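Local coordinates for protein PcaV transcriptional regulator (Streptomyces coelicolor, PDB 4G9Y) that probably binds DNA as a ligand-responsive transcription factor of the MarR family, with a winged helix-turn-helix fold and a site for 3,4-dihydroxybenzoate, at residues 14-17 and 18-21; 109-112 and 113-117. All blocks are in the same frame, centred on the assembly; numbering follows the deposited sequence.

Contact 1 (14-17 and 18-21); sequences GHLA and RRLQ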
loop_
_atom_site.group_PDB
_atom_site.type_symbol
_atom_site.label_atom_id
_atom_site.label_comp_id
_atom_site.label_asym_id
_atom_site.label_seq_id
_atom_site.Cartn_x
_atom_site.Cartn_y
_atom_site.Cartn_z
ATOM N N GLY A 14 -3.034 -7.601 8.815
ATOM C CA GLY A 14 -2.109 -6.873 7.954
ATOM C C GLY A 14 -2.309 -7.290 6.507
ATOM O O GLY A 14 -2.381 -6.453 5.613
ATOM N N HIS A 15 -2.418 -8.601 6.301
ATOM C CA HIS A 15 -2.754 -9.187 5.009
ATOM C C HIS A 15 -4.059 -8.613 4.452
ATOM O O HIS A 15 -4.125 -8.193 3.305
ATOM C CB HIS A 15 -2.866 -10.705 5.160
ATOM C CG HIS A 15 -3.462 -11.401 3.975
ATOM N ND1 HIS A 15 -2.746 -11.667 2.825
ATOM C CD2 HIS A 15 -4.706 -11.901 3.768
ATOM C CE1 HIS A 15 -3.525 -12.294 1.960
ATOM N NE2 HIS A 15 -4.720 -12.448 2.506
ATOM N N LEU A 16 -5.087 -8.577 5.291
ATOM C CA LEU A 16 -6.386 -8.091 4.878
ATOM C C LEU A 16 -6.324 -6.623 4.486
ATOM O O LEU A 16 -6.946 -6.212 3.508
ATOM C CB LEU A 16 -7.410 -8.291 5.998
ATOM C CG LEU A 16 -8.863 -8.140 5.543
ATOM C CD1 LEU A 16 -9.242 -9.212 4.518
ATOM C CD2 LEU A 16 -9.819 -8.141 6.717
ATOM N N ALA A 17 -5.573 -5.819 5.230
ATOM C CA ALA A 17 -5.495 -4.386 4.889
ATOM C C ALA A 17 -4.833 -4.161 3.538
ATOM O O ALA A 17 -5.277 -3.332 2.761
ATOM C CB ALA A 17 -4.761 -3.590 5.971
ATOM N N ARG A 18 -3.768 -4.906 3.262
ATOM C CA ARG A 18 -3.106 -4.804 1.970
ATOM C C ARG A 18 -4.048 -5.235 0.833
ATOM O O ARG A 18 -4.081 -4.597 -0.208
ATOM C CB ARG A 18 -1.789 -5.609 1.959
ATOM C CG ARG A 18 -0.730 -5.047 2.927
ATOM C CD ARG A 18 0.668 -5.680 2.772
ATOM N NE ARG A 18 0.711 -7.074 3.219
ATOM C CZ ARG A 18 0.952 -7.467 4.471
ATOM N NH1 ARG A 18 1.178 -6.576 5.436
ATOM N NH2 ARG A 18 0.961 -8.760 4.763
ATOM N N ARG A 19 -4.806 -6.311 1.037
ATOM C CA ARG A 19 -5.805 -6.744 0.048
ATOM C C ARG A 19 -6.817 -5.650 -0.282
ATOM O O ARG A 19 -7.160 -5.451 -1.440
ATOM C CB ARG A 19 -6.606 -7.953 0.549
ATOM C CG ARG A 19 -5.952 -9.295 0.414
ATOM C CD ARG A 19 -7.004 -10.400 0.575
ATOM N NE ARG A 19 -7.865 -10.463 -0.601
ATOM C CZ ARG A 19 -9.149 -10.803 -0.590
ATOM N NH1 ARG A 19 -9.770 -11.110 0.554
ATOM N NH2 ARG A 19 -9.822 -10.825 -1.733
ATOM N N LEU A 20 -7.325 -4.978 0.747
ATOM C CA LEU A 20 -8.335 -3.946 0.563
ATOM C C LEU A 20 -7.769 -2.803 -0.243
ATOM O O LEU A 20 -8.414 -2.266 -1.141
ATOM C CB LEU A 20 -8.806 -3.411 1.919
ATOM C CG LEU A 20 -9.883 -2.323 1.836
ATOM C CD1 LEU A 20 -11.171 -2.886 1.232
ATOM C CD2 LEU A 20 -10.151 -1.746 3.218
ATOM N N GLN A 21 -6.547 -2.411 0.080
ATOM C CA GLN A 21 -5.926 -1.330 -0.664
ATOM C C GLN A 21 -5.641 -1.746 -2.107
ATOM O O GLN A 21 -5.868 -0.982 -3.038
ATOM C CB GLN A 21 -4.636 -0.888 0.041
ATOM C CG GLN A 21 -4.057 0.401 -0.515
ATOM C CD GLN A 21 -3.150 0.167 -1.704
ATOM O OE1 GLN A 21 -2.569 -0.914 -1.856
ATOM N NE2 GLN A 21 -3.018 1.180 -2.558
HETATM O O HOH W 1 -0.294 -9.957 2.164
#
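Gly-14 to Ala-17 and Arg-18 to Gln-21 are successive turns of the alpha-helix 13-31 of this MarR-family dimer, joined by four i to i+4 backbone bonds. Arg-18 N meets Gly-14 O at 3.1 Å. Arg-18 has CG anti to its carbonyl carbon (chi1 -65°) and bends at chi3, which lays one guanidinium face over Gly-14 O and His-15 N. A CB on Gly-14 would lie against Arg-18 NH1; its absence keeps this side less crowded. A leucine in place of Arg-18 has no guanidinium and would probably leave the water beside His-15 without this donor and the 3,4-dihydroxybenzoate site without a cationic group. Both residues are seen to bind that ligand, absent from this chain. Arg-19 uses its aliphatic part against His-15: CG sits over one ring face, toward the rim, in a CH-pi contact 4.3 Å from the centroid, and Arg-19 CD lies 3.6 Å from His-15 NE2, while the guanidinium forms salt bridges to Glu-144 and Asp-141 of the second subunit. Apolar Leu-16 packs on Phe-133 of that subunit. One water links the site residues, accepting from Arg-18 NH2 at 3.1 Å and hydrogen-bonded to His-15 ND1 at 3.1 Å.

Contact 2 (109-112 and 113-117); sequences LGVR and IARMN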
loop_
_atom_site.group_PDB
_atom_site.type_symbol
_atom_site.label_atom_id
_atom_site.label_comp_id
_atom_site.label_asym_id
_atom_site.label_seq_id
_atom_site.Cartn_x
_atom_site.Cartn_y
_atom_site.Cartn_z
ATOM N N LEU A 109 -12.757 12.119 -15.511
ATOM C CA LEU A 109 -12.270 11.179 -14.501
ATOM C C LEU A 109 -13.082 11.280 -13.211
ATOM O O LEU A 109 -13.367 10.268 -12.590
ATOM C CB LEU A 109 -10.781 11.378 -14.220
ATOM C CG LEU A 109 -9.890 11.006 -15.416
ATOM C CD1 LEU A 109 -8.436 11.212 -15.098
ATOM C CD2 LEU A 109 -10.131 9.581 -15.891
ATOM N N GLY A 110 -13.452 12.500 -12.820
ATOM C CA GLY A 110 -14.270 12.710 -11.635
ATOM C C GLY A 110 -15.558 11.891 -11.646
ATOM O O GLY A 110 -15.933 11.260 -10.648
ATOM N N VAL A 111 -16.240 11.902 -12.783
ATOM C CA VAL A 111 -17.447 11.112 -12.944
ATOM C C VAL A 111 -17.129 9.619 -12.775
ATOM O O VAL A 111 -17.863 8.891 -12.122
ATOM C CB VAL A 111 -18.095 11.378 -14.310
ATOM C CG1 VAL A 111 -19.158 10.332 -14.622
ATOM C CG2 VAL A 111 -18.694 12.790 -14.349
ATOM N N ARG A 112 -16.016 9.172 -13.346
ATOM C CA ARG A 112 -15.640 7.762 -13.261
ATOM C C ARG A 112 -15.238 7.381 -11.838
ATOM O O ARG A 112 -15.529 6.277 -11.371
ATOM C CB ARG A 112 -14.519 7.445 -14.258
ATOM C CG ARG A 112 -14.965 7.692 -15.712
ATOM C CD ARG A 112 -13.871 7.414 -16.734
ATOM N NE ARG A 112 -13.500 6.003 -16.792
ATOM C CZ ARG A 112 -14.115 5.095 -17.544
ATOM N NH1 ARG A 112 -15.143 5.446 -18.303
ATOM N NH2 ARG A 112 -13.701 3.834 -17.536
ATOM N N ILE A 113 -14.585 8.306 -11.145
ATOM C CA ILE A 113 -14.132 8.036 -9.796
ATOM C C ILE A 113 -15.336 7.855 -8.881
ATOM O O ILE A 113 -15.352 6.960 -8.036
ATOM C CB ILE A 113 -13.214 9.153 -9.277
ATOM C CG1 ILE A 113 -11.861 9.087 -10.003
ATOM C CG2 ILE A 113 -13.023 9.049 -7.749
ATOM C CD1 ILE A 113 -11.071 10.367 -9.914
ATOM N N ALA A 114 -16.348 8.696 -9.068
ATOM C CA ALA A 114 -17.553 8.631 -8.250
ATOM C C ALA A 114 -18.261 7.287 -8.445
ATOM O O ALA A 114 -18.709 6.653 -7.488
ATOM C CB ALA A 114 -18.495 9.792 -8.593
ATOM N N ARG A 115 -18.351 6.853 -9.694
ATOM C CA ARG A 115 -18.973 5.581 -10.009
ATOM C C ARG A 115 -18.145 4.426 -9.442
ATOM O O ARG A 115 -18.689 3.447 -8.904
ATOM C CB ARG A 115 -19.148 5.446 -11.526
ATOM C CG ARG A 115 -19.993 4.262 -11.973
ATOM C CD ARG A 115 -21.118 4.701 -12.912
ATOM N NE ARG A 115 -20.611 5.353 -14.118
ATOM C CZ ARG A 115 -20.826 6.626 -14.441
ATOM N NH1 ARG A 115 -21.553 7.413 -13.657
ATOM N NH2 ARG A 115 -20.312 7.113 -15.560
ATOM N N MET A 116 -16.829 4.546 -9.559
ATOM C CA MET A 116 -15.938 3.484 -9.115
ATOM C C MET A 116 -16.031 3.265 -7.611
ATOM O O MET A 116 -16.110 2.128 -7.146
ATOM C CB MET A 116 -14.492 3.772 -9.522
ATOM C CG MET A 116 -13.525 2.682 -9.091
ATOM S SD MET A 116 -12.854 3.010 -7.442
ATOM C CE MET A 116 -11.865 4.490 -7.736
ATOM N N ASN A 117 -16.014 4.349 -6.848
ATOM C CA ASN A 117 -16.130 4.235 -5.397
ATOM C C ASN A 117 -17.489 3.713 -4.925
ATOM O O ASN A 117 -17.574 3.033 -3.912
ATOM C CB ASN A 117 -15.792 5.561 -4.717
ATOM C CG ASN A 117 -14.310 5.808 -4.683
ATOM O OD1 ASN A 117 -13.523 4.899 -4.379
ATOM N ND2 ASN A 117 -13.907 7.016 -5.034
#
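Leu-109 and Ile-113 meet on the inward side of helix 100-121, where the bond from Ile-113 N to Leu-109 O is short, 2.7 Å, and runs nearly along the C=O axis. The same carbonyl oxygen is closely covered by the isoleucine side chain. With CG1 anti to the carbonyl carbon and beside the backbone N (chi1 -71°), this branch turns back toward the preceding turn, and Ile-113 CG1 comes within 3.2 Å of Leu-109 O. Beyond it Ile-113 CD1 reaches Leu-109 CB at 4.4 Å, a looser apolar touch. The branched isoleucine suits this place because it can cover the backbone and still present methyl groups to Trp-28, Val-32 and Tyr-41. Leu-109 extends the apolar surface onto Val-32, Thr-36 and Tyr-41. One turn beyond Arg-112, Met-116 N binds Arg-112 O at 2.8 Å, and its flexible thioether chain, bent at chi2 and chi3, packs among His-24, Trp-28, Met-31 and Val-32.

The exposed side is held mainly by the backbone, with Ala-114 N bonded to Gly-110 O and Arg-115 N to Val-111 O, the latter at 3.2 Å. Val-111 and Arg-115 lie alongside each other, pointing the same way, and Val-111 CG1 approaches Arg-115 NH2 at 3.5 Å without a polar bond. Arginine is well suited here, since its long chain can run along the valine while its charged end stays near solvent. Gly-110 and Ala-114 keep the intervening surface slim. Arg-112, although exposed, ties its NE to Val-32 O.

An inward apolar face thus contrasts with a solvent-facing side of small residues, valine and arginine, on the long helix 100-121 that follows the wing strands of the MarR winged helix-turn-helix fold and packs against helices 13-31 and 38-49.

Contact 1 lies near the start of helix 13-31 and contact 2 in the middle of helix 100-121; their centres are 22 Å apart and their nearest atoms about 9 Å, so they do not touch. His-24, farther along helix 13-31, lies between them: its side chain touches that of Met-116 in contact 2 and its NE2 is hydrogen-bonded to Asn-117 OD1, with the Gln-21 side chain of contact 1 nearby, about 6 Å away. Like His-15 and Arg-18 of contact 1, His-24 is seen to bind 3,4-dihydroxybenzoate, and Met-116 and Asn-117 probably help to position it. Both contacts reach the second subunit: Asn-117 packs on its Pro-13, and Arg-18 on its Gln-21.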